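Local coordinates for protein extracellular ligand-binding receptor (Rhodopseudomonas palustris, PDB 3SG0) that probably serves as the periplasmic solute-binding component of an ABC transporter, capturing aromatic acids such as benzoylformate for uptake, at residues D91-S97 with T114-A120; A217-A223 with A242-G248. All blocks are in the same frame, centred on the assembly; numbering follows the deposited sequence.

Interaction 1. Residues D91-S97 with T114-A120. With 173 (benzoyl-formic acid), chain B.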
loop_
_atom_site.group_PDB
_atom_site.type_symbol
_atom_site.label_atom_id
_atom_site.label_comp_id
_atom_site.label_asym_id
_atom_site.label_seq_id
_atom_site.Cartn_x
_atom_site.Cartn_y
_atom_site.Cartn_z
ATOM N N ASP A 91 11.803 -4.595 -18.405
ATOM C CA ASP A 91 12.760 -3.640 -17.875
ATOM C C ASP A 91 12.514 -3.294 -16.418
ATOM O O ASP A 91 13.454 -2.954 -15.693
ATOM C CB ASP A 91 12.738 -2.376 -18.724
ATOM C CG ASP A 91 13.135 -2.652 -20.147
ATOM O OD1 ASP A 91 14.291 -3.068 -20.356
ATOM O OD2 ASP A 91 12.294 -2.486 -21.062
ATOM N N VAL A 92 11.249 -3.361 -16.008
ATOM C CA VAL A 92 10.839 -3.084 -14.640
ATOM C C VAL A 92 9.738 -4.067 -14.271
ATOM O O VAL A 92 8.880 -4.370 -15.106
ATOM C CB VAL A 92 10.276 -1.651 -14.496
ATOM C CG1 VAL A 92 9.827 -1.380 -13.066
ATOM C CG2 VAL A 92 11.304 -0.616 -14.939
ATOM N N LEU A 93 9.759 -4.556 -13.034
ATOM C CA LEU A 93 8.686 -5.384 -12.491
ATOM C C LEU A 93 7.956 -4.571 -11.449
ATOM O O LEU A 93 8.585 -3.839 -10.694
ATOM C CB LEU A 93 9.278 -6.625 -11.837
ATOM C CG LEU A 93 8.321 -7.669 -11.268
ATOM C CD1 LEU A 93 7.306 -8.162 -12.306
ATOM C CD2 LEU A 93 9.104 -8.839 -10.686
ATOM N N ILE A 94 6.635 -4.693 -11.413
ATOM C CA ILE A 94 5.809 -4.002 -10.437
ATOM C C ILE A 94 4.921 -5.026 -9.739
ATOM O O ILE A 94 4.300 -5.864 -10.403
ATOM C CB ILE A 94 4.951 -2.912 -11.113
ATOM C CG1 ILE A 94 5.855 -1.924 -11.873
ATOM C CG2 ILE A 94 4.064 -2.227 -10.090
ATOM C CD1 ILE A 94 5.112 -0.771 -12.527
ATOM N N GLY A 95 4.879 -4.986 -8.414
ATOM C CA GLY A 95 3.986 -5.844 -7.649
ATOM C C GLY A 95 4.612 -6.356 -6.365
ATOM O O GLY A 95 5.732 -5.975 -6.004
ATOM N N SER A 96 3.888 -7.184 -5.616
ATOM C CA SER A 96 2.470 -7.422 -5.806
ATOM C C SER A 96 1.691 -6.387 -4.984
ATOM O O SER A 96 2.213 -5.317 -4.644
ATOM C CB SER A 96 2.151 -8.858 -5.381
ATOM O OG SER A 96 0.772 -9.170 -5.529
ATOM N N SER A 97 0.440 -6.718 -4.675
ATOM C CA SER A 97 -0.461 -5.840 -3.941
ATOM C C SER A 97 -0.347 -5.983 -2.434
ATOM O O SER A 97 -0.724 -5.069 -1.697
ATOM C CB SER A 97 -1.904 -6.177 -4.305
ATOM O OG SER A 97 -2.120 -6.212 -5.705
ATOM N N THR A 114 16.755 -6.477 -11.918
ATOM C CA THR A 114 15.619 -5.744 -12.446
ATOM C C THR A 114 14.948 -4.982 -11.312
ATOM O O THR A 114 14.651 -5.563 -10.271
ATOM C CB THR A 114 14.620 -6.730 -13.073
ATOM O OG1 THR A 114 15.270 -7.457 -14.117
ATOM C CG2 THR A 114 13.403 -6.017 -13.648
ATOM N N PRO A 115 14.715 -3.674 -11.492
ATOM C CA PRO A 115 14.028 -2.939 -10.429
ATOM C C PRO A 115 12.620 -3.479 -10.202
ATOM O O PRO A 115 11.903 -3.821 -11.153
ATOM C CB PRO A 115 13.938 -1.502 -10.960
ATOM C CG PRO A 115 14.783 -1.440 -12.147
ATOM C CD PRO A 115 15.087 -2.820 -12.631
ATOM N N LEU A 116 12.236 -3.546 -8.933
ATOM C CA LEU A 116 10.917 -3.981 -8.495
ATOM C C LEU A 116 10.235 -2.825 -7.790
ATOM O O LEU A 116 10.751 -2.329 -6.787
ATOM C CB LEU A 116 11.032 -5.154 -7.512
ATOM C CG LEU A 116 9.725 -5.586 -6.834
ATOM C CD1 LEU A 116 8.733 -6.144 -7.840
ATOM C CD2 LEU A 116 9.985 -6.595 -5.729
HETATM N N MSE A 117 9.090 -2.392 -8.311
HETATM C CA MSE A 117 8.265 -1.390 -7.644
HETATM C C MSE A 117 7.176 -2.153 -6.899
HETATM O O MSE A 117 6.202 -2.598 -7.516
HETATM C CB MSE A 117 7.626 -0.435 -8.653
HETATM C CG MSE A 117 8.547 0.030 -9.766
HETATM SE SE MSE A 117 10.118 0.992 -9.207
HETATM C CE MSE A 117 9.214 2.565 -8.463
ATOM N N THR A 118 7.331 -2.369 -5.598
ATOM C CA THR A 118 6.294 -3.093 -4.884
ATOM C C THR A 118 5.118 -2.177 -4.583
ATOM O O THR A 118 5.306 -0.976 -4.374
ATOM C CB THR A 118 6.826 -3.761 -3.604
ATOM O OG1 THR A 118 5.783 -4.554 -3.032
ATOM C CG2 THR A 118 7.291 -2.753 -2.563
HETATM N N MSE A 119 3.909 -2.734 -4.573
HETATM C CA MSE A 119 2.706 -1.954 -4.284
HETATM C C MSE A 119 2.158 -2.207 -2.877
HETATM O O MSE A 119 1.093 -1.693 -2.519
HETATM C CB MSE A 119 1.630 -2.189 -5.352
HETATM C CG MSE A 119 2.080 -1.755 -6.741
HETATM SE SE MSE A 119 0.724 -1.961 -8.099
HETATM C CE MSE A 119 0.735 -3.908 -8.246
ATOM N N ALA A 120 2.893 -2.976 -2.080
ATOM C CA ALA A 120 2.462 -3.349 -0.742
ATOM C C ALA A 120 3.064 -2.419 0.315
ATOM O O ALA A 120 3.825 -1.503 -0.016
ATOM C CB ALA A 120 2.812 -4.804 -0.486
HETATM O O1B 173 B . 0.811 -4.781 2.354
HETATM C C1 173 B . -0.210 -5.405 2.469
HETATM O O1A 173 B . -0.245 -6.768 2.740
HETATM C C2 173 B . -1.532 -4.690 2.559
HETATM O O2 173 B . -2.508 -5.267 2.936
HETATM C C1G 173 B . -1.571 -3.266 2.099
HETATM C C2D 173 B . -0.886 -2.890 0.789
HETATM C C2E 173 B . -0.893 -1.450 0.321
HETATM C C3 173 B . -1.578 -0.391 1.183
HETATM C C1E 173 B . -2.257 -0.800 2.503
HETATM C C1D 173 B . -2.267 -2.240 2.972
HETATM O O HOH W 1 -1.500 -2.623 -2.981
#
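Leu93 is bonded to the 114-120 segment through both its N and its O. Its N donates to Pro115 O at 2.9 Å, and its O accepts from Met117 N at 2.8 Å. Gly95 N then donates to Met117 O and continues the ladder. Strands 92-94 and 116-118 are parallel, with 17° between them. They belong to a beta-alpha-beta crossover through helix 99-111, in the six-stranded sheet of one lobe of this periplasmic binding protein.

On one face of the sheet Leu93 and Leu116 lie side by side, with Leu93 CG 3.8 Å from Leu116 CD1. Leu105 and Ala109 of helix 99-111 cover Leu116 there. The other face carries Ile94 and Met117, under helix 306-328.

Met119, a selenomethionine, can be followed outward. Its CB sits 3.3 Å from Ser96 O, which also accepts from Met119 N. CG and then SE pass Ile94 CG2, with SE at 3.9 Å from that methyl. The chain turns at its last torsion (chi3 -72°), which sets CE against Gly95 CA at 3.8 Å. Leu311 touches both Ile94 and Met119. Gly95 has backbone angles at which a CB would press on the carbonyl O of Ile94, and a cis peptide follows it.

Past the strands the segments end in the ligand pocket. A water donates to Ser97 O and Met119 O and so satisfies both carbonyls. The same two oxygens meet carbons of the benzoylformate ring, Ser97 O lying 3.3 Å from C2D. Ala120 CB lies by the carboxylate, 3.5 Å from O1B. The contact thus probably shapes the site around the ring, while hydrogen bonds to the ligand come from Thr99, Ala121 and Arg198.

Interaction 2. Residues A217-A223 with A242-G248; sequences AVFIASA and AIYQTHG. With 173 (benzoyl-formic acid), chain B.
Ile220 N donates to Tyr244 O at 2.8 Å, in a parallel pair that belongs to a beta-alpha-beta crossover. Helix 228-236 links the two strands. They lie in the four-stranded parallel sheet of the other lobe of this periplasmic binding protein, with 242-244 outermost. Tyr244 N, in turn, donates to Val218 O in a nearly straight bond (170°).

The middle is the tight part. Ile220 CD1 meets Ile243 CG2 at 3.6 Å. Gln245 turns at chi2 (-108°), which brings its amide across the Ile220 side chain at a slant, with OE1 3.4 Å from CG2. Its NE2 is held by Gln231 and Ala227 O. On the opposite face Phe219 CD1 touches Tyr244 CB at 3.7 Å, and Thr246 CG2 reaches Phe219 CZ.

The start of the strands is looser. The methyls of Ala217 and Ala242 lie side by side on one face, CB to CB 4.1 Å, and Ala242 is partly exposed. The Tyr244 ring presents its edge to Ala217 CB.

Toward the pocket a water sits between the segments. It accepts from Ser222 N and lies close to Ile220 O, Gln245 OE1 and Thr246 OG1. Thr246 OG1 also accepts from Gly248 N, an ST turn, and bonds Tyr171. A valine in place of Thr246 would probably leave Gly248 N and the Tyr171 hydroxyl without this partner and free the turn to shift. A CB on Gly248 would clash with Ser222 O. Next to it His247, bonded to Asp143 and Glu270, lays one ring face against the ligand, with CD2 3.6 Å from C1E.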
loop_
_atom_site.group_PDB
_atom_site.type_symbol
_atom_site.label_atom_id
_atom_site.label_comp_id
_atom_site.label_asym_id
_atom_site.label_seq_id
_atom_site.Cartn_x
_atom_site.Cartn_y
_atom_site.Cartn_z
ATOM N N ALA A 217 -10.617 1.024 23.502
ATOM C CA ALA A 217 -10.621 1.089 22.048
ATOM C C ALA A 217 -10.054 -0.213 21.532
ATOM O O ALA A 217 -9.450 -0.974 22.288
ATOM C CB ALA A 217 -9.782 2.262 21.570
ATOM N N VAL A 218 -10.254 -0.467 20.244
ATOM C CA VAL A 218 -9.663 -1.633 19.606
ATOM C C VAL A 218 -8.972 -1.216 18.315
ATOM O O VAL A 218 -9.521 -0.434 17.531
ATOM C CB VAL A 218 -10.712 -2.722 19.313
ATOM C CG1 VAL A 218 -10.067 -3.905 18.598
ATOM C CG2 VAL A 218 -11.361 -3.189 20.603
ATOM N N PHE A 219 -7.762 -1.735 18.120
ATOM C CA PHE A 219 -7.015 -1.558 16.888
ATOM C C PHE A 219 -7.132 -2.803 16.020
ATOM O O PHE A 219 -6.942 -3.927 16.500
ATOM C CB PHE A 219 -5.540 -1.308 17.188
ATOM C CG PHE A 219 -4.789 -0.811 15.997
ATOM C CD1 PHE A 219 -4.714 0.547 15.750
ATOM C CD2 PHE A 219 -4.223 -1.689 15.077
ATOM C CE1 PHE A 219 -4.064 1.031 14.635
ATOM C CE2 PHE A 219 -3.567 -1.202 13.951
ATOM C CZ PHE A 219 -3.491 0.160 13.739
ATOM N N ILE A 220 -7.427 -2.593 14.739
ATOM C CA ILE A 220 -7.506 -3.672 13.762
ATOM C C ILE A 220 -6.449 -3.432 12.683
ATOM O O ILE A 220 -6.431 -2.358 12.069
ATOM C CB ILE A 220 -8.906 -3.713 13.107
ATOM C CG1 ILE A 220 -9.984 -3.923 14.178
ATOM C CG2 ILE A 220 -8.958 -4.794 12.020
ATOM C CD1 ILE A 220 -11.399 -3.752 13.666
ATOM N N ALA A 221 -5.579 -4.418 12.455
ATOM C CA ALA A 221 -4.565 -4.330 11.408
ATOM C C ALA A 221 -4.925 -5.291 10.279
ATOM O O ALA A 221 -4.623 -6.487 10.330
ATOM C CB ALA A 221 -3.179 -4.636 11.956
ATOM N N SER A 222 -5.577 -4.754 9.258
ATOM C CA SER A 222 -6.158 -5.549 8.188
ATOM C C SER A 222 -6.160 -4.738 6.894
ATOM O O SER A 222 -5.700 -3.593 6.865
ATOM C CB SER A 222 -7.576 -5.957 8.598
ATOM O OG SER A 222 -8.180 -6.804 7.642
ATOM N N ALA A 223 -6.661 -5.325 5.815
ATOM C CA ALA A 223 -6.668 -4.639 4.529
ATOM C C ALA A 223 -7.726 -5.238 3.624
ATOM O O ALA A 223 -8.019 -6.443 3.701
ATOM C CB ALA A 223 -5.317 -4.721 3.861
ATOM N N ALA A 242 -14.065 3.304 20.594
ATOM C CA ALA A 242 -13.419 3.681 19.344
ATOM C C ALA A 242 -12.747 2.484 18.685
ATOM O O ALA A 242 -12.137 1.651 19.359
ATOM C CB ALA A 242 -12.401 4.775 19.591
ATOM N N ILE A 243 -12.861 2.408 17.361
ATOM C CA ILE A 243 -12.150 1.396 16.594
ATOM C C ILE A 243 -11.233 2.087 15.592
ATOM O O ILE A 243 -11.632 3.025 14.892
ATOM C CB ILE A 243 -13.127 0.439 15.893
ATOM C CG1 ILE A 243 -13.923 -0.360 16.932
ATOM C CG2 ILE A 243 -12.369 -0.504 14.969
ATOM C CD1 ILE A 243 -15.013 -1.229 16.330
ATOM N N TYR A 244 -9.988 1.634 15.567
ATOM C CA TYR A 244 -8.969 2.170 14.679
ATOM C C TYR A 244 -8.587 1.107 13.667
ATOM O O TYR A 244 -8.536 -0.081 13.996
ATOM C CB TYR A 244 -7.759 2.604 15.501
ATOM C CG TYR A 244 -8.151 3.691 16.455
ATOM C CD1 TYR A 244 -8.307 4.991 16.008
ATOM C CD2 TYR A 244 -8.441 3.414 17.784
ATOM C CE1 TYR A 244 -8.704 5.997 16.862
ATOM C CE2 TYR A 244 -8.837 4.420 18.650
ATOM C CZ TYR A 244 -8.972 5.701 18.178
ATOM O OH TYR A 244 -9.371 6.703 19.032
ATOM N N GLN A 245 -8.354 1.531 12.427
ATOM C CA GLN A 245 -7.930 0.623 11.375
ATOM C C GLN A 245 -6.627 1.161 10.788
ATOM O O GLN A 245 -5.930 1.948 11.437
ATOM C CB GLN A 245 -9.033 0.453 10.321
ATOM C CG GLN A 245 -10.277 -0.278 10.840
ATOM C CD GLN A 245 -10.432 -1.696 10.292
ATOM O OE1 GLN A 245 -9.487 -2.301 9.786
ATOM N NE2 GLN A 245 -11.644 -2.229 10.384
ATOM N N THR A 246 -6.301 0.710 9.582
ATOM C CA THR A 246 -5.076 1.081 8.879
ATOM C C THR A 246 -5.419 1.512 7.462
ATOM O O THR A 246 -6.554 1.350 7.006
ATOM C CB THR A 246 -4.101 -0.100 8.752
ATOM O OG1 THR A 246 -4.655 -1.078 7.859
ATOM C CG2 THR A 246 -3.794 -0.721 10.106
ATOM N N HIS A 247 -4.422 2.022 6.742
ATOM C CA HIS A 247 -4.630 2.438 5.362
ATOM C C HIS A 247 -4.978 1.292 4.410
ATOM O O HIS A 247 -5.286 1.534 3.245
ATOM C CB HIS A 247 -3.454 3.269 4.835
ATOM C CG HIS A 247 -2.129 2.567 4.857
ATOM N ND1 HIS A 247 -0.987 3.169 4.371
ATOM C CD2 HIS A 247 -1.749 1.342 5.302
ATOM C CE1 HIS A 247 0.037 2.348 4.515
ATOM N NE2 HIS A 247 -0.395 1.232 5.078
ATOM N N GLY A 248 -4.941 0.051 4.897
ATOM C CA GLY A 248 -5.474 -1.070 4.137
ATOM C C GLY A 248 -6.974 -0.963 3.896
ATOM O O GLY A 248 -7.499 -1.675 3.033
HETATM O O1B 173 B . 0.811 -4.781 2.354
HETATM C C1 173 B . -0.210 -5.405 2.469
HETATM O O1A 173 B . -0.245 -6.768 2.740
HETATM C C2 173 B . -1.532 -4.690 2.559
HETATM O O2 173 B . -2.508 -5.267 2.936
HETATM C C1G 173 B . -1.571 -3.266 2.099
HETATM C C2D 173 B . -0.886 -2.890 0.789
HETATM C C2E 173 B . -0.893 -1.450 0.321
HETATM C C3 173 B . -1.578 -0.391 1.183
HETATM C C1E 173 B . -2.257 -0.800 2.503
HETATM C C1D 173 B . -2.267 -2.240 2.972
HETATM O O HOH W 2 -6.815 -2.146 9.408
#

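From the N terminus the chain first builds interaction 1. Residues 114-120 return beside 91-97 after helix 99-111, which closes a short beta-alpha-beta loop. The chain then runs on into the second lobe. There interaction 2 closes another such loop, with 242-248 coming back beside 217-223 after helix 228-236. The two contacts are in series and neither nest nor cross. The centres of interaction 1 and interaction 2 are about 26 Å apart, on opposite sides of the chain's centre, and the two do not touch. Both strand pairs end at the cleft between the lobes. Benzoylformate lies there, and the loops after the two strand pairs help to line its pocket from the two lobes.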